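Local coordinates for protein Vlm2 (Streptomyces tsusimaensis, PDB 6ECB) that carries, in its thioesterase domain, an alpha/beta-hydrolase that probably releases the finished depsipeptide from the nonribosomal peptide synthetase that makes valinomycin, at residues Y208-R211 with F212-Q216; A186-L189 with L190-A194; Y54-L57 with A58-K62; E88-Q91 with F92-S96. All blocks are in the same frame, centred on the assembly; numbering follows the deposited sequence.

Contact 1 of 4, residues Y208-R211 with F212-Q216; sequences YLDR and FLRLQ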
loop_
_atom_site.group_PDB
_atom_site.type_symbol
_atom_site.label_atom_id
_atom_site.label_comp_id
_atom_site.label_asym_id
_atom_site.label_seq_id
_atom_site.Cartn_x
_atom_site.Cartn_y
_atom_site.Cartn_z
ATOM N N TYR A 208 1.884 15.189 -10.493
ATOM C CA TYR A 208 1.577 13.959 -9.783
ATOM C C TYR A 208 1.754 14.137 -8.285
ATOM O O TYR A 208 0.942 13.657 -7.487
ATOM C CB TYR A 208 2.491 12.836 -10.289
ATOM C CG TYR A 208 2.169 11.477 -9.757
ATOM C CD1 TYR A 208 1.355 10.598 -10.463
ATOM C CD2 TYR A 208 2.686 11.045 -8.542
ATOM C CE1 TYR A 208 1.072 9.348 -9.982
ATOM C CE2 TYR A 208 2.408 9.810 -8.059
ATOM C CZ TYR A 208 1.591 8.963 -8.779
ATOM O OH TYR A 208 1.324 7.746 -8.280
ATOM N N LEU A 209 2.833 14.793 -7.880
ATOM C CA LEU A 209 3.078 14.988 -6.457
ATOM C C LEU A 209 1.954 15.793 -5.816
ATOM O O LEU A 209 1.498 15.479 -4.709
ATOM C CB LEU A 209 4.423 15.696 -6.274
ATOM C CG LEU A 209 4.809 16.053 -4.845
ATOM C CD1 LEU A 209 4.895 14.810 -3.973
ATOM C CD2 LEU A 209 6.128 16.815 -4.851
ATOM N N ASP A 210 1.532 16.866 -6.483
ATOM C CA ASP A 210 0.418 17.661 -5.978
ATOM C C ASP A 210 -0.834 16.811 -5.826
ATOM O O ASP A 210 -1.523 16.867 -4.797
ATOM C CB ASP A 210 0.168 18.828 -6.933
ATOM C CG ASP A 210 -0.866 19.789 -6.400
ATOM O OD1 ASP A 210 -0.565 20.446 -5.380
ATOM O OD2 ASP A 210 -1.971 19.879 -6.985
ATOM N N ARG A 211 -1.130 15.990 -6.828
ATOM C CA ARG A 211 -2.346 15.190 -6.776
ATOM C C ARG A 211 -2.245 14.135 -5.692
ATOM O O ARG A 211 -3.214 13.865 -4.980
ATOM C CB ARG A 211 -2.606 14.553 -8.134
ATOM C CG ARG A 211 -2.985 15.560 -9.219
ATOM C CD ARG A 211 -2.981 14.889 -10.591
ATOM N NE ARG A 211 -3.306 15.838 -11.664
ATOM C CZ ARG A 211 -4.494 15.942 -12.256
ATOM N NH1 ARG A 211 -5.494 15.151 -11.903
ATOM N NH2 ARG A 211 -4.680 16.843 -13.212
ATOM N N PHE A 212 -1.058 13.552 -5.530
ATOM C CA PHE A 212 -0.848 12.577 -4.473
ATOM C C PHE A 212 -1.057 13.211 -3.102
ATOM O O PHE A 212 -1.725 12.637 -2.235
ATOM C CB PHE A 212 0.569 11.984 -4.572
ATOM C CG PHE A 212 0.999 11.329 -3.297
ATOM C CD1 PHE A 212 0.625 10.045 -3.027
ATOM C CD2 PHE A 212 1.726 12.038 -2.348
ATOM C CE1 PHE A 212 0.964 9.452 -1.844
ATOM C CE2 PHE A 212 2.074 11.453 -1.146
ATOM C CZ PHE A 212 1.703 10.165 -0.897
ATOM N N LEU A 213 -0.473 14.387 -2.874
ATOM C CA LEU A 213 -0.564 14.996 -1.551
ATOM C C LEU A 213 -2.003 15.382 -1.219
ATOM O O LEU A 213 -2.443 15.239 -0.071
ATOM C CB LEU A 213 0.351 16.207 -1.469
ATOM C CG LEU A 213 1.846 15.896 -1.537
ATOM C CD1 LEU A 213 2.629 17.171 -1.776
ATOM C CD2 LEU A 213 2.268 15.222 -0.243
ATOM N N ARG A 214 -2.763 15.834 -2.218
ATOM C CA ARG A 214 -4.157 16.193 -1.963
ATOM C C ARG A 214 -5.000 14.951 -1.704
ATOM O O ARG A 214 -5.812 14.931 -0.774
ATOM C CB ARG A 214 -4.728 16.997 -3.130
ATOM C CG ARG A 214 -4.097 18.373 -3.321
ATOM C CD ARG A 214 -4.721 19.142 -4.500
ATOM N NE ARG A 214 -4.043 20.429 -4.694
ATOM C CZ ARG A 214 -4.255 21.497 -3.929
ATOM N NH1 ARG A 214 -5.139 21.450 -2.930
ATOM N NH2 ARG A 214 -3.587 22.618 -4.166
ATOM N N LEU A 215 -4.815 13.891 -2.494
ATOM C CA LEU A 215 -5.571 12.669 -2.236
ATOM C C LEU A 215 -5.162 12.051 -0.899
ATOM O O LEU A 215 -5.991 11.498 -0.176
ATOM C CB LEU A 215 -5.379 11.668 -3.378
ATOM C CG LEU A 215 -6.129 10.337 -3.243
ATOM C CD1 LEU A 215 -7.633 10.554 -3.039
ATOM C CD2 LEU A 215 -5.868 9.500 -4.483
ATOM N N GLN A 216 -3.886 12.153 -0.542
ATOM C CA GLN A 216 -3.440 11.625 0.743
ATOM C C GLN A 216 -4.153 12.302 1.906
ATOM O O GLN A 216 -4.653 11.626 2.811
ATOM C CB GLN A 216 -1.921 11.798 0.881
ATOM C CG GLN A 216 -1.391 11.235 2.184
ATOM C CD GLN A 216 0.114 11.444 2.300
ATOM O OE1 GLN A 216 0.621 12.510 1.984
ATOM N NE2 GLN A 216 0.826 10.413 2.740
#
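Residues 208-211 and 212-216 are successive turns of helix 206-220, joined by four i to i+4 backbone bonds that run from Phe212 N to Tyr208 O (2.8 Å) through to Leu215 N and Arg211 O (3.0 Å). On the outer side of the helix Asp210 and Arg214 form a salt bridge. Arg214 NE donates to Asp210 OD2 over 3.1 Å, with the oxygen at the guanidinium edge, in its plane. The bond reaches the carboxylate on its syn side but 32° out of plane, and the two flat groups stand 72° apart. Asp210 CG lies anti to its backbone nitrogen (chi1 -173°), which brings the short acid forward to the next turn, while the extended Arg214 supplies the length. On the adjoining side of the helix Leu213 CD1 lies 3.9 Å from Leu209 CG; two branched aliphatic chains suit this side, which faces helix 183-194. Buried Tyr208 sends its hydroxyl inward to Glu71 and Thr50, and the Arg211 guanidinium meets the Asp207 carboxylate in a salt bridge and the backbone oxygens of Gly74 and Glu79. The result is an amphipathic helix beside helices 157-165 and 183-194, consistent with the helical lid of alpha/beta-hydrolase thioesterase domains.

Contact 2 of 4, residues A186-L189 with L190-A194; sequences AKQL and LLDRA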
loop_
_atom_site.group_PDB
_atom_site.type_symbol
_atom_site.label_atom_id
_atom_site.label_comp_id
_atom_site.label_asym_id
_atom_site.label_seq_id
_atom_site.Cartn_x
_atom_site.Cartn_y
_atom_site.Cartn_z
ATOM N N ALA A 186 9.819 22.119 0.290
ATOM C CA ALA A 186 9.881 20.687 0.565
ATOM C C ALA A 186 9.470 19.888 -0.662
ATOM O O ALA A 186 10.091 18.866 -0.988
ATOM C CB ALA A 186 8.989 20.330 1.759
ATOM N N LYS A 187 8.420 20.336 -1.353
ATOM C CA LYS A 187 7.985 19.640 -2.558
ATOM C C LYS A 187 9.087 19.638 -3.609
ATOM O O LYS A 187 9.302 18.626 -4.294
ATOM C CB LYS A 187 6.710 20.286 -3.119
ATOM C CG LYS A 187 5.490 20.044 -2.234
ATOM C CD LYS A 187 4.179 20.070 -3.018
ATOM C CE LYS A 187 3.816 21.450 -3.512
ATOM N NZ LYS A 187 2.536 21.383 -4.279
ATOM N N GLN A 188 9.800 20.756 -3.745
ATOM C CA GLN A 188 10.826 20.836 -4.779
ATOM C C GLN A 188 11.977 19.888 -4.477
ATOM O O GLN A 188 12.555 19.301 -5.399
ATOM C CB GLN A 188 11.340 22.257 -4.929
ATOM C CG GLN A 188 12.221 22.422 -6.155
ATOM C CD GLN A 188 11.492 22.052 -7.437
ATOM O OE1 GLN A 188 10.426 22.592 -7.731
ATOM N NE2 GLN A 188 12.053 21.108 -8.192
ATOM N N LEU A 189 12.321 19.713 -3.197
ATOM C CA LEU A 189 13.358 18.738 -2.858
ATOM C C LEU A 189 12.938 17.334 -3.262
ATOM O O LEU A 189 13.758 16.544 -3.741
ATOM C CB LEU A 189 13.674 18.765 -1.365
ATOM C CG LEU A 189 14.488 19.932 -0.812
ATOM C CD1 LEU A 189 14.761 19.653 0.656
ATOM C CD2 LEU A 189 15.776 20.116 -1.584
ATOM N N LEU A 190 11.666 16.991 -3.059
ATOM C CA LEU A 190 11.211 15.677 -3.479
ATOM C C LEU A 190 11.330 15.519 -4.990
ATOM O O LEU A 190 11.750 14.465 -5.479
ATOM C CB LEU A 190 9.767 15.430 -3.031
ATOM C CG LEU A 190 9.496 15.478 -1.528
ATOM C CD1 LEU A 190 8.050 15.101 -1.264
ATOM C CD2 LEU A 190 10.432 14.554 -0.757
ATOM N N LEU A 191 10.952 16.551 -5.750
ATOM C CA LEU A 191 11.056 16.469 -7.204
ATOM C C LEU A 191 12.517 16.369 -7.631
ATOM O O LEU A 191 12.862 15.585 -8.524
ATOM C CB LEU A 191 10.371 17.680 -7.844
ATOM C CG LEU A 191 8.865 17.772 -7.577
ATOM C CD1 LEU A 191 8.293 19.094 -8.068
ATOM C CD2 LEU A 191 8.151 16.620 -8.238
ATOM N N ASP A 192 13.385 17.153 -6.994
ATOM C CA ASP A 192 14.815 17.075 -7.275
ATOM C C ASP A 192 15.332 15.649 -7.087
ATOM O O ASP A 192 16.170 15.167 -7.863
ATOM C CB ASP A 192 15.559 18.037 -6.357
ATOM C CG ASP A 192 15.393 19.494 -6.765
ATOM O OD1 ASP A 192 14.903 19.762 -7.885
ATOM O OD2 ASP A 192 15.762 20.369 -5.955
ATOM N N ARG A 193 14.863 14.976 -6.041
ATOM C CA ARG A 193 15.251 13.590 -5.783
ATOM C C ARG A 193 14.673 12.639 -6.822
ATOM O O ARG A 193 15.321 11.654 -7.193
ATOM C CB ARG A 193 14.795 13.204 -4.373
ATOM C CG ARG A 193 14.670 11.686 -4.090
ATOM C CD ARG A 193 16.014 10.941 -4.140
ATOM N NE ARG A 193 15.849 9.515 -3.848
ATOM C CZ ARG A 193 15.354 8.622 -4.704
ATOM N NH1 ARG A 193 14.978 8.997 -5.921
ATOM N NH2 ARG A 193 15.227 7.348 -4.344
ATOM N N ALA A 194 13.475 12.910 -7.314
ATOM C CA ALA A 194 12.786 11.934 -8.145
ATOM C C ALA A 194 13.077 12.087 -9.628
ATOM O O ALA A 194 12.941 11.105 -10.377
ATOM C CB ALA A 194 11.273 12.033 -7.934
#
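Ala186 opens the run with its carbonyl, which takes the N-H of Leu190 at 3.2 Å between Leu190 N and Ala186 O. Its methyl group is small enough to sit buried against Leu163 and Leu178. Lys187 follows: its O accepts from Leu191 N at 3.0 Å and is approached by the Leu191 side chain, whose CG comes within 3.4 Å of that Lys187 O. A long aliphatic chain suits the place of Lys187 at the margin of this buried face. Gln188 carries the main side-chain contact. With its CG anti to the backbone N (chi1 -170°) and a bend at chi2, the chain curls toward the following turn, and NE2 donates to Asp192 OD1 at 3.2 Å. The bond is nearly straight, 165° at the hydrogen, and lies in the amide plane, yet it meets the carboxylate from above, 52° out of its plane. Gln188 NE2 also passes 3.8 Å from Leu191 CB. Asp192 OD1 has a second, charged partner in Lys195, so this acid is held by Gln188 from the preceding turn and by Lys195. Leu189 completes the segment, its O accepting from Arg193 N at 3.0 Å; the guanidinium of Arg193 goes on to Asp197. Helix 183-194 is thus amphipathic: Ala186 and Leu190 pack on helices 157-165 and 175-179, Leu189 meets Leu178 of helix 175-179, and Lys187 and Leu191 face helix 206-220.

Contact 3 of 4, residues Y54-L57 with A58-K62; sequences YIEL and ARHLK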
loop_
_atom_site.group_PDB
_atom_site.type_symbol
_atom_site.label_atom_id
_atom_site.label_comp_id
_atom_site.label_asym_id
_atom_site.label_seq_id
_atom_site.Cartn_x
_atom_site.Cartn_y
_atom_site.Cartn_z
ATOM N N TYR A 54 5.565 0.615 -3.095
ATOM C CA TYR A 54 5.796 -0.821 -3.248
ATOM C C TYR A 54 6.898 -1.160 -4.243
ATOM O O TYR A 54 7.203 -2.348 -4.427
ATOM C CB TYR A 54 4.521 -1.510 -3.701
ATOM C CG TYR A 54 3.350 -1.345 -2.767
ATOM C CD1 TYR A 54 3.338 -1.938 -1.510
ATOM C CD2 TYR A 54 2.238 -0.631 -3.164
ATOM C CE1 TYR A 54 2.245 -1.820 -0.668
ATOM C CE2 TYR A 54 1.135 -0.497 -2.315
ATOM C CZ TYR A 54 1.160 -1.085 -1.072
ATOM O OH TYR A 54 0.072 -0.992 -0.212
ATOM N N ILE A 55 7.492 -0.162 -4.905
ATOM C CA ILE A 55 8.424 -0.461 -5.986
ATOM C C ILE A 55 9.641 -1.194 -5.455
ATOM O O ILE A 55 10.108 -2.164 -6.060
ATOM C CB ILE A 55 8.814 0.822 -6.741
ATOM C CG1 ILE A 55 7.620 1.282 -7.585
ATOM C CG2 ILE A 55 10.040 0.588 -7.615
ATOM C CD1 ILE A 55 7.771 2.719 -8.072
ATOM N N GLU A 56 10.192 -0.737 -4.330
ATOM C CA GLU A 56 11.393 -1.385 -3.816
ATOM C C GLU A 56 11.101 -2.820 -3.395
ATOM O O GLU A 56 11.895 -3.727 -3.689
ATOM C CB GLU A 56 11.975 -0.598 -2.646
ATOM C CG GLU A 56 12.742 0.638 -3.034
ATOM C CD GLU A 56 13.842 0.377 -4.098
ATOM O OE1 GLU A 56 14.689 -0.531 -3.914
ATOM O OE2 GLU A 56 13.827 1.085 -5.134
ATOM N N LEU A 57 9.959 -3.053 -2.746
ATOM C CA LEU A 57 9.578 -4.405 -2.373
ATOM C C LEU A 57 9.465 -5.272 -3.611
ATOM O O LEU A 57 10.025 -6.374 -3.676
ATOM C CB LEU A 57 8.254 -4.386 -1.598
ATOM C CG LEU A 57 7.701 -5.755 -1.226
ATOM C CD1 LEU A 57 8.640 -6.551 -0.336
ATOM C CD2 LEU A 57 6.326 -5.609 -0.561
ATOM N N ALA A 58 8.774 -4.767 -4.622
ATOM C CA ALA A 58 8.583 -5.537 -5.845
ATOM C C ALA A 58 9.911 -5.888 -6.492
ATOM O O ALA A 58 10.063 -6.990 -7.033
ATOM C CB ALA A 58 7.710 -4.760 -6.824
ATOM N N ARG A 59 10.903 -4.977 -6.426
ATOM C CA ARG A 59 12.188 -5.255 -7.039
ATOM C C ARG A 59 12.973 -6.315 -6.282
ATOM O O ARG A 59 13.870 -6.926 -6.869
ATOM C CB ARG A 59 13.039 -3.980 -7.135
ATOM C CG ARG A 59 12.556 -2.998 -8.189
ATOM C CD ARG A 59 13.754 -2.212 -8.725
ATOM N NE ARG A 59 14.451 -1.569 -7.622
ATOM C CZ ARG A 59 15.696 -1.113 -7.664
ATOM N NH1 ARG A 59 16.208 -0.543 -6.584
ATOM N NH2 ARG A 59 16.428 -1.211 -8.768
ATOM N N HIS A 60 12.691 -6.507 -4.997
ATOM C CA HIS A 60 13.446 -7.458 -4.195
ATOM C C HIS A 60 12.824 -8.852 -4.164
ATOM O O HIS A 60 13.536 -9.830 -3.870
ATOM C CB HIS A 60 13.575 -6.940 -2.759
ATOM C CG HIS A 60 14.628 -5.879 -2.595
ATOM N ND1 HIS A 60 14.401 -4.556 -2.893
ATOM C CD2 HIS A 60 15.901 -5.951 -2.153
ATOM C CE1 HIS A 60 15.494 -3.853 -2.644
ATOM N NE2 HIS A 60 16.418 -4.676 -2.191
ATOM N N LEU A 61 11.541 -8.970 -4.478
ATOM C CA LEU A 61 10.889 -10.274 -4.471
ATOM C C LEU A 61 11.447 -11.165 -5.560
ATOM O O LEU A 61 11.639 -10.742 -6.705
ATOM C CB LEU A 61 9.381 -10.100 -4.675
ATOM C CG LEU A 61 8.665 -9.425 -3.525
ATOM C CD1 LEU A 61 7.237 -9.008 -3.968
ATOM C CD2 LEU A 61 8.590 -10.301 -2.285
ATOM N N LYS A 62 11.708 -12.411 -5.194
ATOM C CA LYS A 62 12.215 -13.399 -6.125
ATOM C C LYS A 62 11.259 -14.554 -6.359
ATOM O O LYS A 62 11.464 -15.318 -7.309
ATOM C CB LYS A 62 13.551 -13.955 -5.618
ATOM C CG LYS A 62 14.627 -12.880 -5.549
ATOM C CD LYS A 62 16.028 -13.447 -5.296
ATOM C CE LYS A 62 16.751 -12.703 -4.174
ATOM N NZ LYS A 62 16.137 -12.963 -2.826
#
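Residues 54-57 and 58-62 make up the short helix 55-60 and its exit. Ala58 N bonds to Tyr54 O at 2.9 Å and Arg59 N to Ile55 O, but the pattern then loosens: Leu57 O accepts from both His60 N and Leu61 N, and Leu61 leaves helical angles. Leu61 N lies nearly in line with the C=O, though its N-H is bent away from it (138°), whereas His60 N arrives from 62° above the carbonyl plane. His60 also turns its ring back on the helix. The His60 CG lies beside the backbone nitrogen (chi1 -78°), which lets ND1 donate to Glu56 O at 2.8 Å; the oxygen lies in the ring plane, while the nitrogen sits above the carbonyl plane. An imidazole suits this place because its N-H serves a main-chain acceptor near the helix end. Glu56 and Arg59 lie side by side, pointing the same way, and form a salt bridge: Arg59 NH1 donates to the syn lone pair of Glu56 OE1 at 3.1 Å, in the guanidinium plane, and a weak bond reaches OE2. On the inner side Leu57 and Leu61 face strand 40-44, and the small Ala58 fits against strand 67-71 in this beta-alpha-beta unit. Glu56 OE2 also pairs with Arg199, so one carboxylate serves two guanidinium groups; this probably favours its charged form and eases the closeness of the two arginines.

Contact 4 of 4, residues E88-Q91 with F92-S96; sequences EMVQ and FCSDS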
loop_
_atom_site.group_PDB
_atom_site.type_symbol
_atom_site.label_atom_id
_atom_site.label_comp_id
_atom_site.label_asym_id
_atom_site.label_seq_id
_atom_site.Cartn_x
_atom_site.Cartn_y
_atom_site.Cartn_z
ATOM N N GLU A 88 -16.028 3.760 -2.354
ATOM C CA GLU A 88 -15.756 4.028 -3.766
ATOM C C GLU A 88 -14.351 3.580 -4.155
ATOM O O GLU A 88 -14.135 3.042 -5.250
ATOM C CB GLU A 88 -15.941 5.521 -4.059
ATOM C CG GLU A 88 -17.396 5.989 -3.979
ATOM C CD GLU A 88 -17.565 7.486 -4.014
ATOM O OE1 GLU A 88 -16.601 8.229 -3.794
ATOM O OE2 GLU A 88 -18.687 7.937 -4.277
ATOM N N MET A 89 -13.372 3.822 -3.280
ATOM C CA MET A 89 -12.004 3.397 -3.548
ATOM C C MET A 89 -11.904 1.883 -3.657
ATOM O O MET A 89 -11.238 1.352 -4.567
ATOM C CB MET A 89 -11.081 3.931 -2.449
ATOM C CG MET A 89 -9.604 3.688 -2.721
ATOM S SD MET A 89 -9.040 4.464 -4.270
ATOM C CE MET A 89 -7.370 3.814 -4.250
ATOM N N VAL A 90 -12.588 1.165 -2.759
ATOM C CA VAL A 90 -12.583 -0.294 -2.821
ATOM C C VAL A 90 -13.147 -0.759 -4.152
ATOM O O VAL A 90 -12.618 -1.689 -4.785
ATOM C CB VAL A 90 -13.378 -0.883 -1.645
ATOM C CG1 VAL A 90 -13.587 -2.397 -1.862
ATOM C CG2 VAL A 90 -12.653 -0.628 -0.329
ATOM N N GLN A 91 -14.231 -0.120 -4.588
ATOM C CA GLN A 91 -14.852 -0.464 -5.859
ATOM C C GLN A 91 -13.897 -0.215 -7.014
ATOM O O GLN A 91 -13.742 -1.075 -7.894
ATOM C CB GLN A 91 -16.153 0.321 -6.013
ATOM C CG GLN A 91 -16.886 0.032 -7.286
ATOM C CD GLN A 91 -17.474 -1.366 -7.289
ATOM O OE1 GLN A 91 -17.203 -2.171 -8.183
ATOM N NE2 GLN A 91 -18.281 -1.659 -6.276
ATOM N N PHE A 92 -13.257 0.965 -7.046
ATOM C CA PHE A 92 -12.291 1.248 -8.100
ATOM C C PHE A 92 -11.217 0.166 -8.130
ATOM O O PHE A 92 -10.840 -0.333 -9.201
ATOM C CB PHE A 92 -11.608 2.598 -7.892
ATOM C CG PHE A 92 -12.436 3.807 -8.253
ATOM C CD1 PHE A 92 -12.924 3.989 -9.539
ATOM C CD2 PHE A 92 -12.640 4.809 -7.318
ATOM C CE1 PHE A 92 -13.645 5.134 -9.871
ATOM C CE2 PHE A 92 -13.357 5.950 -7.632
ATOM C CZ PHE A 92 -13.863 6.118 -8.910
ATOM N N CYS A 93 -10.701 -0.192 -6.954
ATOM C CA CYS A 93 -9.569 -1.103 -6.880
ATOM C C CYS A 93 -9.985 -2.531 -7.210
ATOM O O CYS A 93 -9.226 -3.275 -7.853
ATOM C CB CYS A 93 -8.938 -1.035 -5.497
ATOM S SG CYS A 93 -8.067 0.502 -5.174
ATOM N N SER A 94 -11.186 -2.927 -6.788
ATOM C CA SER A 94 -11.714 -4.243 -7.141
ATOM C C SER A 94 -11.861 -4.378 -8.645
ATOM O O SER A 94 -11.420 -5.368 -9.251
ATOM C CB SER A 94 -13.075 -4.473 -6.469
ATOM O OG SER A 94 -13.002 -4.386 -5.063
ATOM N N ASP A 95 -12.484 -3.385 -9.268
ATOM C CA ASP A 95 -12.674 -3.413 -10.698
ATOM C C ASP A 95 -11.351 -3.520 -11.428
ATOM O O ASP A 95 -11.255 -4.229 -12.423
ATOM C CB ASP A 95 -13.405 -2.159 -11.154
ATOM C CG ASP A 95 -14.883 -2.170 -10.782
ATOM O OD1 ASP A 95 -15.425 -3.209 -10.346
ATOM O OD2 ASP A 95 -15.505 -1.111 -10.948
ATOM N N SER A 96 -10.333 -2.790 -10.973
ATOM C CA SER A 96 -9.026 -2.853 -11.621
ATOM C C SER A 96 -8.334 -4.193 -11.344
ATOM O O SER A 96 -7.737 -4.794 -12.250
ATOM C CB SER A 96 -8.178 -1.667 -11.129
ATOM O OG SER A 96 -6.871 -1.666 -11.672
#
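Met89 and Cys93 meet on the inner side of helix 86-97, an amphipathic helix of the alpha/beta-hydrolase fold packed on the central sheet and alongside helix 112-126. Their contact is apolar: the bend of Met89 at chi2 carries its terminal methyl to the thiol, with CE 3.5 Å from SG of Cys93. The flexible thioether also reaches Pro45 and Ala72, whereas the compact Cys93 fits against Val70 of strand 67-71.

The backbone bonds are regular i to i+4 pairs, such as Phe92 N with Glu88 O at 2.9 Å and Asp95 N with Gln91 O at 3.0 Å. Phe92 lays its ring back along the preceding turn, where CD2 approaches the same Glu88 O to 3.1 Å, and it also touches Pro73. At the outer margin Gln91 and Asp95 bring their polar ends near one another, as suits two hydrophilic chains on the exposed side. Glu88 turns instead to the backbone N-H of Ser85.

A side chain joins the backbone bonding at Ser94, a residue short enough to serve a buried place facing Met123. In one of its two modelled conformers the hydroxyl, beside its own backbone nitrogen (chi1 -59°), bends back to the carbonyl of Val90, with OG of Ser94 2.7 Å from Val90 O and 43° above the carbonyl plane. Val90 O also accepts from Ser94 N at 2.8 Å.

Along the chain the order is contact 3, contact 4, contact 2, contact 1, all within the thioesterase domain. Contacts 1 and 2 are neighbours, with centres about 14 Å apart, on the consecutive helices 206-220 and 183-194. They touch: Leu209 and Leu213 pack against Lys187, whose NZ lies 3.4 Å from Asp210 OD1 in a long, weak ion pair. Contacts 3 and 4, about 23 Å apart between centres, lie on helices 55-60 and 86-97, which both pack on strand 67-71. Contacts 2 and 4 are farthest apart, about 30 Å between centres. The four thus sample two regions: a helical part consistent with a lid, and the core, where helices 55-60 and 86-97 flank opposite faces of the sheet, as in alpha/beta-hydrolases.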